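PDB 6AII: beta-agarase from Persicobacter, which probably hydrolyses the beta-1,4 linkages of agarose with neoagarobiose as product, through a catalytic domain of glycoside hydrolase family 16. Local coordinates for residues M1-Q4 against D5-I9; G112-Q115 against Y116-V120; Y231-G235 against K236-T240. One frame throughout, in Å; residues are numbered along the deposited sequence.

Contact 1 (M1-Q4 against D5-I9); sequences MQAQ and DWAGI. With CA (calcium ion), chain B.
Gln4 and Ala7 are joined by a backbone hydrogen bond, Ala7 N to Gln4 O at 2.9 Å, which closes a type I turn over Asp5 and Trp6. The bond is fairly straight (N-H...O angle 160°), though the donor lies well above the carbonyl plane. A type II turn from Trp6 to Ile9 overlaps it, closed by Ile9 N on Trp6 O.

Packing contacts flank the first turn. Gln4 and Trp6 point the same way, side by side. Gln4 CB sits over one face of the indole, 4.0 Å from the centroid of its five-membered ring, a CH-pi contact. Farther out, Gln4 NE2 comes within 3.4 Å of Trp6 CZ2, with the amide plane steeply inclined to the ring. Trp6 has its CG between the backbone N and the carbonyl carbon (chi1 52°), which brings the indole alongside Gln4, and it also packs on Leu23, Arg319 and Tyr321. Across the mouth of the turn, Ala3 CB meets Ala7 CB at 3.7 Å.

Water and metal hold the polar side. One water accepts from Gln2 NE2 and donates to Ala3 O and to Asp5 OD1, the last at 2.8 Å. The carboxylate of Asp5 is thereby shared: OD1 takes the water, while OD2 binds the calcium ion at 2.3 Å. A second water, the carbonyl oxygens of Asp30 and Gly74, and Asn32 OD1 and Asp316 OD1 also bind the ion. These two overlapping turns thus tie the N-terminal segment to the calcium site beside strand 312-325.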
loop_
_atom_site.group_PDB
_atom_site.type_symbol
_atom_site.label_atom_id
_atom_site.label_comp_id
_atom_site.label_asym_id
_atom_site.label_seq_id
_atom_site.Cartn_x
_atom_site.Cartn_y
_atom_site.Cartn_z
ATOM N N MET A 1 -24.462 -13.431 14.671
ATOM C CA MET A 1 -23.345 -12.519 14.247
ATOM C C MET A 1 -23.913 -11.443 13.305
ATOM O O MET A 1 -24.620 -11.752 12.337
ATOM C CB MET A 1 -22.233 -13.296 13.522
ATOM C CG MET A 1 -20.837 -12.740 13.803
ATOM S SD MET A 1 -19.639 -12.950 12.424
ATOM C CE MET A 1 -18.139 -12.273 13.149
ATOM N N GLN A 2 -23.557 -10.199 13.570
ATOM C CA GLN A 2 -23.982 -9.121 12.695
ATOM C C GLN A 2 -23.152 -9.208 11.393
ATOM O O GLN A 2 -22.040 -9.769 11.415
ATOM C CB GLN A 2 -23.929 -7.764 13.422
ATOM C CG GLN A 2 -22.701 -6.927 13.114
ATOM C CD GLN A 2 -22.675 -5.672 13.951
ATOM O OE1 GLN A 2 -23.110 -5.677 15.102
ATOM N NE2 GLN A 2 -22.146 -4.596 13.381
ATOM N N ALA A 3 -23.761 -8.757 10.287
ATOM C CA ALA A 3 -23.086 -8.598 8.939
ATOM C C ALA A 3 -21.790 -7.819 9.177
ATOM O O ALA A 3 -21.775 -6.896 10.002
ATOM C CB ALA A 3 -24.032 -7.854 7.996
ATOM N N GLN A 4 -20.748 -8.163 8.422
ATOM C CA GLN A 4 -19.455 -7.414 8.569
ATOM C C GLN A 4 -19.583 -6.066 7.881
ATOM O O GLN A 4 -20.539 -5.785 7.149
ATOM C CB GLN A 4 -18.390 -8.320 7.962
ATOM C CG GLN A 4 -18.416 -9.641 8.732
ATOM C CD GLN A 4 -17.173 -10.479 8.690
ATOM O OE1 GLN A 4 -16.259 -10.334 9.501
ATOM N NE2 GLN A 4 -17.213 -11.431 7.783
ATOM N N ASP A 5 -18.547 -5.217 8.107
ATOM C CA ASP A 5 -18.627 -3.856 7.608
ATOM C C ASP A 5 -18.753 -3.825 6.078
ATOM O O ASP A 5 -19.283 -2.879 5.538
ATOM C CB ASP A 5 -17.414 -3.033 8.015
ATOM C CG ASP A 5 -17.355 -2.593 9.463
ATOM O OD1 ASP A 5 -18.356 -2.729 10.205
ATOM O OD2 ASP A 5 -16.279 -2.139 9.842
ATOM N N TRP A 6 -18.150 -4.763 5.383
ATOM C CA TRP A 6 -18.146 -4.783 3.922
ATOM C C TRP A 6 -19.399 -5.472 3.375
ATOM O O TRP A 6 -19.504 -5.676 2.176
ATOM C CB TRP A 6 -16.890 -5.498 3.391
ATOM C CG TRP A 6 -16.703 -6.848 3.999
ATOM C CD1 TRP A 6 -17.393 -7.977 3.715
ATOM C CD2 TRP A 6 -15.733 -7.210 4.980
ATOM N NE1 TRP A 6 -16.910 -9.038 4.413
ATOM C CE2 TRP A 6 -15.917 -8.584 5.247
ATOM C CE3 TRP A 6 -14.753 -6.503 5.680
ATOM C CZ2 TRP A 6 -15.120 -9.253 6.153
ATOM C CZ3 TRP A 6 -13.970 -7.170 6.580
ATOM C CH2 TRP A 6 -14.158 -8.539 6.815
ATOM N N ALA A 7 -20.285 -5.922 4.241
ATOM C CA ALA A 7 -21.424 -6.715 3.706
ATOM C C ALA A 7 -22.262 -5.818 2.809
ATOM O O ALA A 7 -22.400 -4.661 3.071
ATOM C CB ALA A 7 -22.248 -7.293 4.811
ATOM N N GLY A 8 -22.734 -6.391 1.719
ATOM C CA GLY A 8 -23.488 -5.627 0.775
ATOM C C GLY A 8 -22.616 -4.840 -0.188
ATOM O O GLY A 8 -23.142 -4.195 -1.081
ATOM N N ILE A 9 -21.280 -4.848 -0.026
ATOM C CA ILE A 9 -20.393 -4.198 -0.971
ATOM C C ILE A 9 -19.830 -5.316 -1.851
ATOM O O ILE A 9 -19.090 -6.173 -1.372
ATOM C CB ILE A 9 -19.268 -3.418 -0.274
ATOM C CG1 ILE A 9 -19.807 -2.413 0.757
ATOM C CG2 ILE A 9 -18.270 -2.778 -1.273
ATOM C CD1 ILE A 9 -18.719 -1.738 1.525
HETATM CA CA CA B . -14.554 -1.019 10.834
HETATM O O HOH W 1 -20.551 -4.240 10.902
HETATM O O HOH W 2 -16.460 0.525 11.392
#

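Contact 2 (G112-Q115 against Y116-V120); sequences GHVQ and YPVFV
Val114 to Val118 runs through an extended chain that bends at a cis peptide bond between Tyr116 and Pro117 before entering strand 118-125, with no hydrogen bond between residues 112-115 and 116-120. This is the connection from strand 97-110 of one sheet to strand 118-125 of the other in the beta-sandwich, jelly-roll fold of family 16. Inside the bend, the valines turn toward one another. Val118 presents CG2 to Val114 CB at 3.9 Å, the two side chains crossing at about a right angle, and Val120 CG2 reaches Val114 CG2 at 4.2 Å. Val320 packs on Val114 and Val118, while Met137 of strand 132-139 covers Val114 and Val120, so the group lies between the sheets.

Gln115 and Tyr116 belong to the outer side. With CG anti to the backbone N (chi1 178°), Gln115 CG lies beside its own carbonyl carbon, 3.2 Å from Tyr116 N and 3.9 Å from Tyr116 CD1, obliquely to the ring. Its amide NE2 bonds to Thr277 O. The backbone N of Tyr116 is buried without a polar partner. At the inner side of the bend, Gln115 O is touched by carbon, with Val118 CB and CG1 each 3.4 Å from it.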
loop_
_atom_site.group_PDB
_atom_site.type_symbol
_atom_site.label_atom_id
_atom_site.label_comp_id
_atom_site.label_asym_id
_atom_site.label_seq_id
_atom_site.Cartn_x
_atom_site.Cartn_y
_atom_site.Cartn_z
ATOM N N GLY A 112 -0.660 -14.023 8.233
ATOM C CA GLY A 112 -0.972 -14.885 7.135
ATOM C C GLY A 112 -0.410 -14.421 5.804
ATOM O O GLY A 112 0.252 -13.345 5.720
ATOM N N HIS A 113 -0.625 -15.288 4.808
ATOM C CA HIS A 113 -0.224 -15.063 3.473
ATOM C C HIS A 113 -1.409 -15.146 2.506
ATOM O O HIS A 113 -2.418 -15.845 2.741
ATOM C CB HIS A 113 0.842 -16.069 2.984
ATOM C CG HIS A 113 2.133 -15.979 3.703
ATOM N ND1 HIS A 113 2.306 -16.484 4.987
ATOM C CD2 HIS A 113 3.342 -15.533 3.302
ATOM C CE1 HIS A 113 3.570 -16.268 5.371
ATOM N NE2 HIS A 113 4.229 -15.711 4.338
ATOM N N VAL A 114 -1.229 -14.513 1.354
ATOM C CA VAL A 114 -2.091 -14.764 0.217
ATOM C C VAL A 114 -1.268 -15.247 -0.975
ATOM O O VAL A 114 -0.065 -15.008 -1.053
ATOM C CB VAL A 114 -2.909 -13.516 -0.151
ATOM C CG1 VAL A 114 -3.722 -13.009 1.028
ATOM C CG2 VAL A 114 -2.026 -12.415 -0.645
ATOM N N GLN A 115 -1.941 -15.937 -1.879
ATOM C CA GLN A 115 -1.377 -16.394 -3.137
ATOM C C GLN A 115 -2.470 -16.434 -4.187
ATOM O O GLN A 115 -3.675 -16.737 -3.869
ATOM C CB GLN A 115 -0.751 -17.791 -2.927
ATOM C CG GLN A 115 -0.169 -18.384 -4.178
ATOM C CD GLN A 115 0.540 -19.683 -3.871
ATOM O OE1 GLN A 115 -0.019 -20.550 -3.188
ATOM N NE2 GLN A 115 1.754 -19.808 -4.387
ATOM N N TYR A 116 -2.101 -16.224 -5.436
ATOM C CA TYR A 116 -3.042 -16.226 -6.520
ATOM C C TYR A 116 -3.774 -17.579 -6.536
ATOM O O TYR A 116 -3.144 -18.573 -6.159
ATOM C CB TYR A 116 -2.367 -16.062 -7.883
ATOM C CG TYR A 116 -1.590 -17.257 -8.386
ATOM C CD1 TYR A 116 -0.311 -17.475 -7.952
ATOM C CD2 TYR A 116 -2.213 -18.224 -9.151
ATOM C CE1 TYR A 116 0.386 -18.620 -8.322
ATOM C CE2 TYR A 116 -1.531 -19.377 -9.516
ATOM C CZ TYR A 116 -0.237 -19.557 -9.106
ATOM O OH TYR A 116 0.505 -20.678 -9.466
ATOM N N PRO A 117 -4.981 -17.623 -7.034
ATOM C CA PRO A 117 -5.914 -16.536 -7.345
ATOM C C PRO A 117 -6.475 -15.929 -6.049
ATOM O O PRO A 117 -7.019 -16.603 -5.111
ATOM C CB PRO A 117 -7.013 -17.144 -8.241
ATOM C CG PRO A 117 -7.070 -18.584 -7.778
ATOM C CD PRO A 117 -5.700 -18.917 -7.211
ATOM N N VAL A 118 -6.348 -14.604 -5.899
ATOM C CA VAL A 118 -6.822 -13.971 -4.670
ATOM C C VAL A 118 -7.155 -12.496 -4.920
ATOM O O VAL A 118 -6.475 -11.855 -5.698
ATOM C CB VAL A 118 -5.772 -14.083 -3.574
ATOM C CG1 VAL A 118 -4.468 -13.407 -3.963
ATOM C CG2 VAL A 118 -6.259 -13.588 -2.221
ATOM N N PHE A 119 -8.183 -12.028 -4.260
ATOM C CA PHE A 119 -8.580 -10.610 -4.310
ATOM C C PHE A 119 -8.315 -10.036 -2.917
ATOM O O PHE A 119 -8.828 -10.584 -1.868
ATOM C CB PHE A 119 -10.034 -10.452 -4.743
ATOM C CG PHE A 119 -10.480 -9.013 -4.693
ATOM C CD1 PHE A 119 -10.211 -8.160 -5.746
ATOM C CD2 PHE A 119 -11.253 -8.534 -3.641
ATOM C CE1 PHE A 119 -10.626 -6.835 -5.702
ATOM C CE2 PHE A 119 -11.671 -7.205 -3.611
ATOM C CZ PHE A 119 -11.365 -6.365 -4.634
ATOM N N VAL A 120 -7.560 -8.905 -2.824
ATOM C CA VAL A 120 -7.218 -8.293 -1.560
ATOM C C VAL A 120 -7.681 -6.826 -1.619
ATOM O O VAL A 120 -7.260 -6.157 -2.567
ATOM C CB VAL A 120 -5.694 -8.336 -1.314
ATOM C CG1 VAL A 120 -5.309 -7.626 -0.024
ATOM C CG2 VAL A 120 -5.193 -9.788 -1.334
#

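Contact 3 (Y231-G235 against K236-T240); sequences YYING and KWVRT
Tyr231 N donates to Arg239 O at 2.8 Å, and Tyr231 O accepts from Val238 N at 2.9 Å, nearly straight (174°). The same oxygen takes a weak second bond from Arg239 N, so Val238 and Arg239 both face Tyr231 in a classic beta bulge. Ile233 and Lys236 exchange two 3.0 Å backbone bonds that close the hairpin through a type I' turn over Asn234 and Gly235; Lys236 NZ bends back for a weak bond to Asn234 O.

Tyr232 and Trp237 form a non-hydrogen-bonded pair and an edge-to-face stack, the indole edge toward the phenol face with planes at 75°. Tyr232 CE2 rests 3.7 Å from Trp237 CB. Trp237 NE1 is bound by Thr240 OG1, which helps fix the indole's rotation, and Tyr232 OH bonds to Glu230. With a serine in place of Tyr232, ring and hydroxyl are lost, which would probably open a gap beside Trp237 and leave Glu230 without this mate. On the face carrying Tyr231, Ile233 and Arg239, Tyr231 CD1 lies 4.0 Å from Arg239 CB; at the bulge, Val238 CG2 comes 4.1 Å from Ile233 CD1. Backbone bonds thus set the register, while Tyr231, Val238 and Arg239 pack on Leu175, opposite the Tyr232-Trp237 pair.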
loop_
_atom_site.group_PDB
_atom_site.type_symbol
_atom_site.label_atom_id
_atom_site.label_comp_id
_atom_site.label_asym_id
_atom_site.label_seq_id
_atom_site.Cartn_x
_atom_site.Cartn_y
_atom_site.Cartn_z
ATOM N N TYR A 231 -6.395 -3.906 -10.822
ATOM C CA TYR A 231 -6.558 -2.955 -9.665
ATOM C C TYR A 231 -7.923 -2.251 -9.727
ATOM O O TYR A 231 -8.442 -1.917 -10.811
ATOM C CB TYR A 231 -5.466 -1.884 -9.779
ATOM C CG TYR A 231 -4.069 -2.397 -9.621
ATOM C CD1 TYR A 231 -3.402 -2.906 -10.724
ATOM C CD2 TYR A 231 -3.389 -2.348 -8.416
ATOM C CE1 TYR A 231 -2.102 -3.388 -10.636
ATOM C CE2 TYR A 231 -2.090 -2.863 -8.308
ATOM C CZ TYR A 231 -1.448 -3.350 -9.428
ATOM O OH TYR A 231 -0.168 -3.809 -9.318
ATOM N N TYR A 232 -8.496 -2.023 -8.525
ATOM C CA TYR A 232 -9.794 -1.469 -8.329
ATOM C C TYR A 232 -9.699 -0.363 -7.287
ATOM O O TYR A 232 -9.153 -0.556 -6.202
ATOM C CB TYR A 232 -10.753 -2.541 -7.785
ATOM C CG TYR A 232 -10.971 -3.627 -8.803
ATOM C CD1 TYR A 232 -10.059 -4.671 -8.966
ATOM C CD2 TYR A 232 -12.049 -3.572 -9.636
ATOM C CE1 TYR A 232 -10.234 -5.629 -9.969
ATOM C CE2 TYR A 232 -12.229 -4.505 -10.646
ATOM C CZ TYR A 232 -11.315 -5.516 -10.821
ATOM O OH TYR A 232 -11.570 -6.432 -11.815
ATOM N N ILE A 233 -10.255 0.829 -7.599
ATOM C CA ILE A 233 -10.321 1.941 -6.686
ATOM C C ILE A 233 -11.801 2.287 -6.500
ATOM O O ILE A 233 -12.534 2.550 -7.484
ATOM C CB ILE A 233 -9.486 3.144 -7.193
ATOM C CG1 ILE A 233 -8.004 2.772 -7.207
ATOM C CG2 ILE A 233 -9.761 4.362 -6.324
ATOM C CD1 ILE A 233 -7.098 3.801 -7.823
ATOM N N ASN A 234 -12.269 2.318 -5.237
ATOM C CA ASN A 234 -13.616 2.670 -4.934
ATOM C C ASN A 234 -14.613 1.818 -5.704
ATOM O O ASN A 234 -15.667 2.276 -6.132
ATOM C CB ASN A 234 -13.862 4.161 -5.057
ATOM C CG ASN A 234 -13.143 4.958 -4.004
ATOM O OD1 ASN A 234 -12.802 4.443 -2.936
ATOM N ND2 ASN A 234 -12.914 6.246 -4.304
ATOM N N GLY A 235 -14.279 0.548 -5.841
ATOM C CA GLY A 235 -15.172 -0.424 -6.430
ATOM C C GLY A 235 -15.151 -0.454 -7.948
ATOM O O GLY A 235 -15.958 -1.158 -8.532
ATOM N N LYS A 236 -14.333 0.371 -8.607
ATOM C CA LYS A 236 -14.288 0.488 -10.030
ATOM C C LYS A 236 -12.937 0.012 -10.538
ATOM O O LYS A 236 -11.878 0.361 -10.041
ATOM C CB LYS A 236 -14.572 1.928 -10.495
ATOM C CG LYS A 236 -16.007 2.326 -10.148
ATOM C CD LYS A 236 -16.394 3.748 -10.501
ATOM C CE LYS A 236 -15.658 4.793 -9.675
ATOM N NZ LYS A 236 -16.174 4.876 -8.282
ATOM N N TRP A 237 -13.011 -0.759 -11.603
ATOM C CA TRP A 237 -11.782 -1.182 -12.313
ATOM C C TRP A 237 -10.970 0.020 -12.798
ATOM O O TRP A 237 -11.565 0.959 -13.365
ATOM C CB TRP A 237 -12.111 -2.111 -13.487
ATOM C CG TRP A 237 -10.914 -2.450 -14.332
ATOM C CD1 TRP A 237 -10.003 -3.433 -14.078
ATOM C CD2 TRP A 237 -10.380 -1.739 -15.471
ATOM N NE1 TRP A 237 -9.013 -3.454 -15.019
ATOM C CE2 TRP A 237 -9.225 -2.427 -15.896
ATOM C CE3 TRP A 237 -10.800 -0.628 -16.215
ATOM C CZ2 TRP A 237 -8.449 -1.987 -16.979
ATOM C CZ3 TRP A 237 -10.053 -0.212 -17.282
ATOM C CH2 TRP A 237 -8.906 -0.889 -17.655
ATOM N N VAL A 238 -9.654 0.041 -12.591
ATOM C CA VAL A 238 -8.815 1.098 -13.161
ATOM C C VAL A 238 -7.642 0.555 -13.978
ATOM O O VAL A 238 -7.077 1.367 -14.768
ATOM C CB VAL A 238 -8.328 2.101 -12.091
ATOM C CG1 VAL A 238 -9.507 2.825 -11.444
ATOM C CG2 VAL A 238 -7.426 1.407 -11.078
ATOM N N ARG A 239 -7.183 -0.709 -13.814
ATOM C CA ARG A 239 -5.931 -1.057 -14.481
ATOM C C ARG A 239 -5.819 -2.572 -14.505
ATOM O O ARG A 239 -6.170 -3.241 -13.494
ATOM C CB ARG A 239 -4.736 -0.530 -13.678
ATOM C CG ARG A 239 -3.342 -0.825 -14.234
ATOM C CD ARG A 239 -2.312 0.020 -13.500
ATOM N NE ARG A 239 -1.002 -0.111 -14.135
ATOM C CZ ARG A 239 -0.621 0.450 -15.282
ATOM N NH1 ARG A 239 -1.396 1.341 -15.888
ATOM N NH2 ARG A 239 0.588 0.147 -15.754
ATOM N N THR A 240 -5.334 -3.102 -15.614
ATOM C CA THR A 240 -5.012 -4.558 -15.729
ATOM C C THR A 240 -3.625 -4.675 -16.368
ATOM O O THR A 240 -3.322 -3.955 -17.336
ATOM C CB THR A 240 -5.996 -5.281 -16.644
ATOM O OG1 THR A 240 -7.241 -5.347 -15.933
ATOM C CG2 THR A 240 -5.537 -6.691 -16.973
#

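Contact 1 is a surface feature, its centre about 23 Å from that of the chain, whereas contacts 2 and 3, with centres about 15 and 14 Å from it, are partly buried. Their chemistry follows: water and calcium bind the first, valine packing the second, and bulged antiparallel strand pairing with an aromatic stack the third. Contacts 2 and 3 share one antiparallel sheet through strands 118-125, 228-233 and 236-242, and they touch where Phe119 CE1 meets Tyr232 CD1 at 4.0 Å. Contact 1 touches neither directly, its nearest atoms about 8 Å from contact 2 and 6 Å from contact 3, yet its Trp6 packs on strand 312-325, which also pairs with strand 118-125.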